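Local atomic coordinates of actin-related protein 8 (Homo sapiens, PDB entry 4FO0), a protein that binds ATP and serves as a non-polymerising actin-related subunit of the INO80 chromatin remodeller, with a role in transcription, DNA replication and probably DNA repair. Residues I12-I17 / R31-L36; W87-S92 / L322-S327. One frame throughout, in Å; residues are numbered along the deposited sequence.

From the N terminus, interaction 1 comes first: I12-I17 leads into strand 17-21, the chain turns back along strand 26-31, and R31-L36 returns to the starting loop, closing a compact hairpin with 13 residues between the two segments. Only after it is complete does interaction 2 open, at the C-terminal end of helix 71-88; it closes some 230 residues later, in the loop between helix 306-319 and strand 330-336. The two loops therefore follow in series, neither nesting nor crossing, and their centres lie 44 Å apart. Interaction 1 joins the two ends of the 17-21/26-31 hairpin; interaction 2 joins the end of helix 71-88 to the loop before strand 330-336.

Interaction 1 of 2, residues I12-I17 / R31-L36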
ATOM      1  N   ILE A  12      20.874  21.943  10.263  1.00 45.16           N
ATOM      2  CA  ILE A  12      19.521  22.375  10.598  1.00 53.00           C
ATOM      3  C   ILE A  12      18.778  21.307  11.410  1.00 56.05           C
ATOM      4  O   ILE A  12      19.149  20.128  11.387  1.00 46.32           O
ATOM      5  CB  ILE A  12      18.724  22.761   9.346  1.00 53.52           C
ATOM      6  CG1 ILE A  12      18.747  21.628   8.331  1.00 46.50           C
ATOM      7  CG2 ILE A  12      19.310  24.016   8.706  1.00 54.45           C
ATOM      8  CD1 ILE A  12      17.813  21.867   7.173  1.00 44.65           C
ATOM      9  N   GLN A  13      17.744  21.735  12.136  1.00 52.30           N
ATOM     10  CA  GLN A  13      16.937  20.853  12.976  1.00 49.47           C
ATOM     11  C   GLN A  13      16.379  19.622  12.265  1.00 49.32           C
ATOM     12  O   GLN A  13      16.451  18.507  12.783  1.00 55.26           O
ATOM     13  CB  GLN A  13      15.754  21.614  13.543  1.00 46.17           C
ATOM     14  CG  GLN A  13      16.049  22.437  14.753  1.00 73.67           C
ATOM     15  CD  GLN A  13      14.780  23.004  15.345  1.00 96.98           C
ATOM     16  OE1 GLN A  13      13.867  22.257  15.728  1.00 81.69           O
ATOM     17  NE2 GLN A  13      14.699  24.333  15.401  1.00 91.09           N
ATOM     18  N   SER A  14      15.792  19.828  11.093  1.00 38.44           N
ATOM     19  CA  SER A  14      15.127  18.737  10.398  1.00 49.27           C
ATOM     20  C   SER A  14      16.102  17.676   9.878  1.00 49.60           C
ATOM     21  O   SER A  14      15.684  16.679   9.294  1.00 52.86           O
ATOM     22  CB  SER A  14      14.246  19.271   9.269  1.00 46.53           C
ATOM     23  OG  SER A  14      15.005  19.989   8.315  1.00 61.11           O
ATOM     24  N   ASN A  15      17.397  17.900  10.075  1.00 48.34           N
ATOM     25  CA  ASN A  15      18.387  16.916   9.678  1.00 47.49           C
ATOM     26  C   ASN A  15      18.494  15.855  10.754  1.00 50.99           C
ATOM     27  O   ASN A  15      19.049  14.783  10.527  1.00 47.09           O
ATOM     28  CB  ASN A  15      19.756  17.554   9.429  1.00 50.81           C
ATOM     29  CG  ASN A  15      20.769  16.565   8.818  1.00 66.17           C
ATOM     30  OD1 ASN A  15      20.577  16.076   7.701  1.00 57.35           O
ATOM     31  ND2 ASN A  15      21.857  16.288   9.544  1.00 41.48           N
ATOM     32  N   PHE A  16      17.939  16.162  11.922  1.00 44.93           N
ATOM     33  CA  PHE A  16      18.010  15.270  13.068  1.00 42.26           C
ATOM     34  C   PHE A  16      16.661  14.689  13.440  1.00 47.88           C
ATOM     35  O   PHE A  16      16.473  14.144  14.527  1.00 41.02           O
ATOM     36  CB  PHE A  16      18.662  15.987  14.238  1.00 44.09           C
ATOM     37  CG  PHE A  16      20.091  16.273  13.990  1.00 58.89           C
ATOM     38  CD1 PHE A  16      21.048  15.304  14.241  1.00 53.55           C
ATOM     39  CD2 PHE A  16      20.480  17.476  13.420  1.00 49.75           C
ATOM     40  CE1 PHE A  16      22.375  15.549  13.968  1.00 59.82           C
ATOM     41  CE2 PHE A  16      21.802  17.727  13.145  1.00 60.37           C
ATOM     42  CZ  PHE A  16      22.755  16.760  13.418  1.00 48.27           C
ATOM     43  N   ILE A  17      15.726  14.791  12.511  1.00 38.09           N
ATOM     44  CA  ILE A  17      14.433  14.182  12.693  1.00 42.92           C
ATOM     45  C   ILE A  17      14.212  13.099  11.646  1.00 39.49           C
ATOM     46  O   ILE A  17      14.202  13.384  10.445  1.00 41.78           O
ATOM     47  CB  ILE A  17      13.356  15.241  12.631  1.00 48.47           C
ATOM     48  CG1 ILE A  17      13.516  16.169  13.843  1.00 35.80           C
ATOM     49  CG2 ILE A  17      11.985  14.587  12.568  1.00 36.02           C
ATOM     50  CD1 ILE A  17      12.645  17.386  13.798  1.00 42.38           C
ATOM     51  N   ARG A  31      15.447  11.237   6.622  1.00 41.41           N
ATOM     52  CA  ARG A  31      15.516  12.486   7.385  1.00 28.42           C
ATOM     53  C   ARG A  31      14.455  13.444   6.868  1.00 43.12           C
ATOM     54  O   ARG A  31      14.141  13.461   5.667  1.00 42.51           O
ATOM     55  CB  ARG A  31      16.874  13.160   7.220  1.00 46.21           C
ATOM     56  CG  ARG A  31      18.055  12.361   7.681  1.00 43.66           C
ATOM     57  CD  ARG A  31      19.330  13.011   7.206  1.00 42.79           C
ATOM     58  NE  ARG A  31      20.471  12.102   7.316  1.00 45.47           N
ATOM     59  CZ  ARG A  31      21.321  12.082   8.339  1.00 49.39           C
ATOM     60  NH1 ARG A  31      21.167  12.920   9.364  1.00 42.53           N
ATOM     61  NH2 ARG A  31      22.329  11.219   8.343  1.00 50.98           N
ATOM     62  N   ALA A  32      13.915  14.262   7.760  1.00 37.69           N
ATOM     63  CA  ALA A  32      12.930  15.264   7.352  1.00 38.67           C
ATOM     64  C   ALA A  32      13.480  16.223   6.280  1.00 47.22           C
ATOM     65  O   ALA A  32      12.725  16.917   5.613  1.00 56.05           O
ATOM     66  CB  ALA A  32      12.431  16.032   8.566  1.00 31.02           C
ATOM     67  N   THR A  33      14.795  16.248   6.108  1.00 46.76           N
ATOM     68  CA  THR A  33      15.417  17.080   5.083  1.00 49.44           C
ATOM     69  C   THR A  33      15.568  16.379   3.737  1.00 43.83           C
ATOM     70  O   THR A  33      15.714  17.036   2.706  1.00 60.60           O
ATOM     71  CB  THR A  33      16.798  17.614   5.531  1.00 48.59           C
ATOM     72  OG1 THR A  33      17.606  16.534   6.026  1.00 52.38           O
ATOM     73  CG2 THR A  33      16.616  18.633   6.621  1.00 48.10           C
ATOM     74  N   ASP A  34      15.551  15.049   3.737  1.00 58.23           N
ATOM     75  CA  ASP A  34      15.655  14.315   2.476  1.00 33.65           C
ATOM     76  C   ASP A  34      14.478  14.700   1.572  1.00 53.35           C
ATOM     77  O   ASP A  34      13.364  14.965   2.037  1.00 59.18           O
ATOM     78  CB  ASP A  34      15.752  12.805   2.713  1.00 40.92           C
ATOM     79  CG  ASP A  34      17.017  12.402   3.494  1.00 62.18           C
ATOM     80  OD1 ASP A  34      18.026  13.136   3.412  1.00 66.22           O
ATOM     81  OD2 ASP A  34      17.013  11.350   4.180  1.00 55.99           O
ATOM     82  N   THR A  35      14.735  14.785   0.277  1.00 53.41           N
ATOM     83  CA  THR A  35      13.679  15.142  -0.653  1.00 67.85           C
ATOM     84  C   THR A  35      12.853  13.900  -0.954  1.00 63.74           C
ATOM     85  O   THR A  35      11.617  13.922  -0.910  1.00 66.13           O
ATOM     86  CB  THR A  35      14.257  15.718  -1.939  1.00 82.65           C
ATOM     87  OG1 THR A  35      15.444  16.463  -1.628  1.00 96.33           O
ATOM     88  CG2 THR A  35      13.230  16.627  -2.605  1.00 80.34           C
ATOM     89  N   LEU A  36      13.558  12.815  -1.254  1.00 60.49           N
ATOM     90  CA  LEU A  36      12.964  11.490  -1.311  1.00 55.12           C
ATOM     91  C   LEU A  36      13.415  10.652  -0.121  1.00 50.00           C
ATOM     92  O   LEU A  36      14.592  10.654   0.241  1.00 48.54           O
ATOM     93  CB  LEU A  36      13.381  10.780  -2.589  1.00 44.55           C
ATOM     94  CG  LEU A  36      12.976  11.501  -3.861  1.00 56.00           C
ATOM     95  CD1 LEU A  36      13.441  10.688  -5.042  1.00 46.51           C
ATOM     96  CD2 LEU A  36      11.466  11.738  -3.890  1.00 41.53           C
TER
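N15 turns its CG anti to the backbone N (chi1 -172°), and R31 runs extended from CG to NE; the two side chains lie abreast and point the same way, with amide and guanidinium planes only 8° apart. The bond between these residues uses the N15 backbone rather than its amide: R31 NH1 donates a hydrogen bond to N15 O at 3.1 Å, lying in the carbonyl plane, while the oxygen sits at the guanidinium edge. NH1 is also hydrogen-bonded to Y199 OH, so a partner outside the two segments shares the arginine head. The N15 amide oxygen OD1 takes a weak bond from T33 OG1, 3.4 Å away. A backbone bond joins the two segments, A32 N to I17 O at 2.8 Å; the same oxygen receives a CA-H contact from R31 CA at 3.4 Å. Small apolar groups pack here: A32 CB lies 3.8 Å from S14 CB and 4.2 Å from I17 CB. The type I turn R31-D34 is braced by R31 N bonding to D34 OD2. That single backbone bond, at the open end of the hairpin of strands 17-21 and 26-31, extends the pairing to A32, past which the 3-10 turn 13-15 and the turn R31-D34 meet mainly through side chains, with strand 200-205 beside I17 and helix 553-563 packed on both I17 and A32.

Interaction 2 of 2, residues W87-S92 / L322-S327; sequences WSKKMS and LDQDIS
K89 lays its extended side chain obliquely across that of Q324, where the loop after helix 71-88 meets the loop between helix 306-319 and strand 330-336. Its CB stands 4.0 Å from the amide carbon CD of Q324, CG comes to 3.6 Å from Q324 CG, and CD makes the nearest approach, 3.4 Å from that same CG. CE still touches it; helix 516-527 adds F519 and H522 along the lysine. Q324 bends at chi2 (-65°), bringing NE2 to I86 O, to which it gives a weak bond. With an alanine in its place, the lysine methylenes would probably lose their packing against this chain and the I86 carbonyl that weak donor. M91 SD lies 3.7 Å from Q324 O, while its CB passes D325 OD1. The carboxylate of D325 is gripped twice by one residue: S92 N binds OD1 at 3.0 Å and S92 OG binds OD2 at 2.6 Å, each on the syn side but tilted about 30° out of the carboxylate plane. D323 OD1 accepts from D325 N in an Asx turn. Since both donors to the carboxylate across this contact are neutral, it rests on paired hydrogen bonds and aliphatic packing rather than a salt bridge, and the two-point grip is likely to fix the carboxylate's rotation.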
ATOM      1  N   TRP A  87     -19.539  -1.881 -19.893  1.00 33.15           N
ATOM      2  CA  TRP A  87     -20.526  -1.716 -20.951  1.00 45.30           C
ATOM      3  C   TRP A  87     -21.351  -0.447 -20.784  1.00 44.46           C
ATOM      4  O   TRP A  87     -21.576   0.292 -21.735  1.00 38.79           O
ATOM      5  CB  TRP A  87     -21.478  -2.910 -20.923  1.00 35.02           C
ATOM      6  CG  TRP A  87     -22.461  -2.919 -22.041  1.00 49.90           C
ATOM      7  CD1 TRP A  87     -23.809  -2.749 -21.948  1.00 48.24           C
ATOM      8  CD2 TRP A  87     -22.173  -3.112 -23.433  1.00 52.03           C
ATOM      9  NE1 TRP A  87     -24.379  -2.829 -23.192  1.00 51.91           N
ATOM     10  CE2 TRP A  87     -23.397  -3.057 -24.121  1.00 45.86           C
ATOM     11  CE3 TRP A  87     -20.999  -3.334 -24.161  1.00 50.96           C
ATOM     12  CZ2 TRP A  87     -23.480  -3.205 -25.509  1.00 41.75           C
ATOM     13  CZ3 TRP A  87     -21.084  -3.492 -25.533  1.00 51.49           C
ATOM     14  CH2 TRP A  87     -22.316  -3.422 -26.193  1.00 53.68           C
ATOM     15  N   SER A  88     -21.820  -0.225 -19.564  1.00 45.09           N
ATOM     16  CA  SER A  88     -22.675   0.901 -19.255  1.00 46.23           C
ATOM     17  C   SER A  88     -22.032   2.251 -19.590  1.00 35.89           C
ATOM     18  O   SER A  88     -22.727   3.219 -19.868  1.00 53.79           O
ATOM     19  CB  SER A  88     -23.091   0.843 -17.785  1.00 32.47           C
ATOM     20  OG  SER A  88     -22.705   2.028 -17.111  1.00 66.46           O
ATOM     21  N   LYS A  89     -20.708   2.310 -19.568  1.00 39.45           N
ATOM     22  CA  LYS A  89     -19.990   3.559 -19.795  1.00 38.96           C
ATOM     23  C   LYS A  89     -19.574   3.676 -21.252  1.00 47.97           C
ATOM     24  O   LYS A  89     -18.826   2.850 -21.760  1.00 48.26           O
ATOM     25  CB  LYS A  89     -18.762   3.625 -18.890  1.00 36.96           C
ATOM     26  CG  LYS A  89     -17.872   4.840 -19.090  1.00 37.53           C
ATOM     27  CD  LYS A  89     -16.825   4.911 -17.972  1.00 37.17           C
ATOM     28  CE  LYS A  89     -15.963   6.161 -18.093  1.00 43.59           C
ATOM     29  NZ  LYS A  89     -15.116   6.397 -16.903  1.00 52.23           N
ATOM     30  N   LYS A  90     -20.073   4.696 -21.932  1.00 53.19           N
ATOM     31  CA  LYS A  90     -19.793   4.835 -23.347  1.00 50.65           C
ATOM     32  C   LYS A  90     -18.372   5.318 -23.527  1.00 56.55           C
ATOM     33  O   LYS A  90     -17.736   5.784 -22.575  1.00 56.38           O
ATOM     34  CB  LYS A  90     -20.762   5.821 -23.994  1.00 47.14           C
ATOM     35  CG  LYS A  90     -22.226   5.498 -23.771  1.00 69.71           C
ATOM     36  CD  LYS A  90     -22.597   4.155 -24.367  1.00 67.21           C
ATOM     37  CE  LYS A  90     -23.969   4.231 -25.015  1.00 63.03           C
ATOM     38  NZ  LYS A  90     -23.933   5.172 -26.171  1.00 57.52           N
ATOM     39  N   MET A  91     -17.875   5.216 -24.752  1.00 45.78           N
ATOM     40  CA  MET A  91     -16.537   5.693 -25.039  1.00 54.97           C
ATOM     41  C   MET A  91     -16.576   7.155 -25.455  1.00 58.73           C
ATOM     42  O   MET A  91     -17.652   7.744 -25.544  1.00 57.20           O
ATOM     43  CB  MET A  91     -15.878   4.818 -26.094  1.00 38.74           C
ATOM     44  CG  MET A  91     -15.682   3.392 -25.608  1.00 48.48           C
ATOM     45  SD  MET A  91     -14.474   2.493 -26.594  1.00 61.40           S
ATOM     46  CE  MET A  91     -15.322   2.431 -28.178  1.00 73.28           C
ATOM     47  N   SER A  92     -15.407   7.740 -25.692  1.00 52.94           N
ATOM     48  CA  SER A  92     -15.313   9.166 -25.990  1.00 59.56           C
ATOM     49  C   SER A  92     -16.101   9.560 -27.233  1.00 66.94           C
ATOM     50  O   SER A  92     -16.641  10.664 -27.307  1.00 73.24           O
ATOM     51  CB  SER A  92     -13.854   9.594 -26.140  1.00 64.80           C
ATOM     52  OG  SER A  92     -13.201   9.601 -24.883  1.00 79.42           O
ATOM     53  N   LEU A 322      -7.336   2.251 -16.279  1.00 36.79           N
ATOM     54  CA  LEU A 322      -8.759   2.560 -16.082  1.00 41.73           C
ATOM     55  C   LEU A 322      -9.271   3.512 -17.167  1.00 46.63           C
ATOM     56  O   LEU A 322      -9.974   4.486 -16.886  1.00 40.95           O
ATOM     57  CB  LEU A 322      -9.004   3.154 -14.701  1.00 27.50           C
ATOM     58  CG  LEU A 322      -8.861   2.194 -13.526  1.00 29.88           C
ATOM     59  CD1 LEU A 322      -8.746   2.966 -12.216  1.00 41.19           C
ATOM     60  CD2 LEU A 322     -10.039   1.249 -13.484  1.00 24.94           C
ATOM     61  N   ASP A 323      -8.913   3.218 -18.410  1.00 39.05           N
ATOM     62  CA  ASP A 323      -9.266   4.069 -19.535  1.00 50.30           C
ATOM     63  C   ASP A 323     -10.252   3.359 -20.489  1.00 47.16           C
ATOM     64  O   ASP A 323      -9.875   2.407 -21.175  1.00 45.33           O
ATOM     65  CB  ASP A 323      -7.968   4.454 -20.253  1.00 52.51           C
ATOM     66  CG  ASP A 323      -8.188   5.376 -21.438  1.00 64.16           C
ATOM     67  OD1 ASP A 323      -9.361   5.628 -21.800  1.00 63.88           O
ATOM     68  OD2 ASP A 323      -7.172   5.833 -22.017  1.00 59.60           O
ATOM     69  N   GLN A 324     -11.509   3.809 -20.533  1.00 44.38           N
ATOM     70  CA  GLN A 324     -12.509   3.188 -21.420  1.00 49.98           C
ATOM     71  C   GLN A 324     -12.044   3.113 -22.863  1.00 45.01           C
ATOM     72  O   GLN A 324     -12.398   2.188 -23.598  1.00 54.85           O
ATOM     73  CB  GLN A 324     -13.829   3.955 -21.410  1.00 44.67           C
ATOM     74  CG  GLN A 324     -14.729   3.635 -20.259  1.00 59.95           C
ATOM     75  CD  GLN A 324     -15.235   2.204 -20.276  1.00 59.31           C
ATOM     76  OE1 GLN A 324     -14.954   1.430 -19.355  1.00 61.10           O
ATOM     77  NE2 GLN A 324     -16.012   1.853 -21.302  1.00 42.36           N
ATOM     78  N   ASP A 325     -11.255   4.096 -23.266  1.00 40.00           N
ATOM     79  CA  ASP A 325     -10.936   4.280 -24.673  1.00 46.69           C
ATOM     80  C   ASP A 325      -9.850   3.353 -25.200  1.00 45.16           C
ATOM     81  O   ASP A 325      -9.672   3.230 -26.415  1.00 56.79           O
ATOM     82  CB  ASP A 325     -10.619   5.750 -24.950  1.00 54.01           C
ATOM     83  CG  ASP A 325     -11.785   6.665 -24.604  1.00 57.84           C
ATOM     84  OD1 ASP A 325     -12.952   6.254 -24.799  1.00 60.51           O
ATOM     85  OD2 ASP A 325     -11.538   7.786 -24.118  1.00 66.23           O
ATOM     86  N   ILE A 326      -9.139   2.694 -24.290  1.00 48.15           N
ATOM     87  CA  ILE A 326      -8.195   1.647 -24.659  1.00 43.22           C
ATOM     88  C   ILE A 326      -8.968   0.338 -24.723  1.00 52.61           C
ATOM     89  O   ILE A 326      -9.403  -0.188 -23.697  1.00 53.23           O
ATOM     90  CB  ILE A 326      -7.070   1.495 -23.608  1.00 51.54           C
ATOM     91  CG1 ILE A 326      -6.261   2.778 -23.477  1.00 37.51           C
ATOM     92  CG2 ILE A 326      -6.132   0.360 -23.967  1.00 23.85           C
ATOM     93  CD1 ILE A 326      -5.138   2.653 -22.459  1.00 42.47           C
ATOM     94  N   SER A 327      -9.146  -0.196 -25.922  1.00 42.88           N
ATOM     95  CA  SER A 327      -9.998  -1.367 -26.073  1.00 39.89           C
ATOM     96  C   SER A 327      -9.482  -2.273 -27.165  1.00 32.43           C
ATOM     97  O   SER A 327      -8.536  -1.929 -27.871  1.00 46.92           O
ATOM     98  CB  SER A 327     -11.426  -0.932 -26.409  1.00 57.47           C
ATOM     99  OG  SER A 327     -11.475  -0.289 -27.676  1.00 48.57           O
TER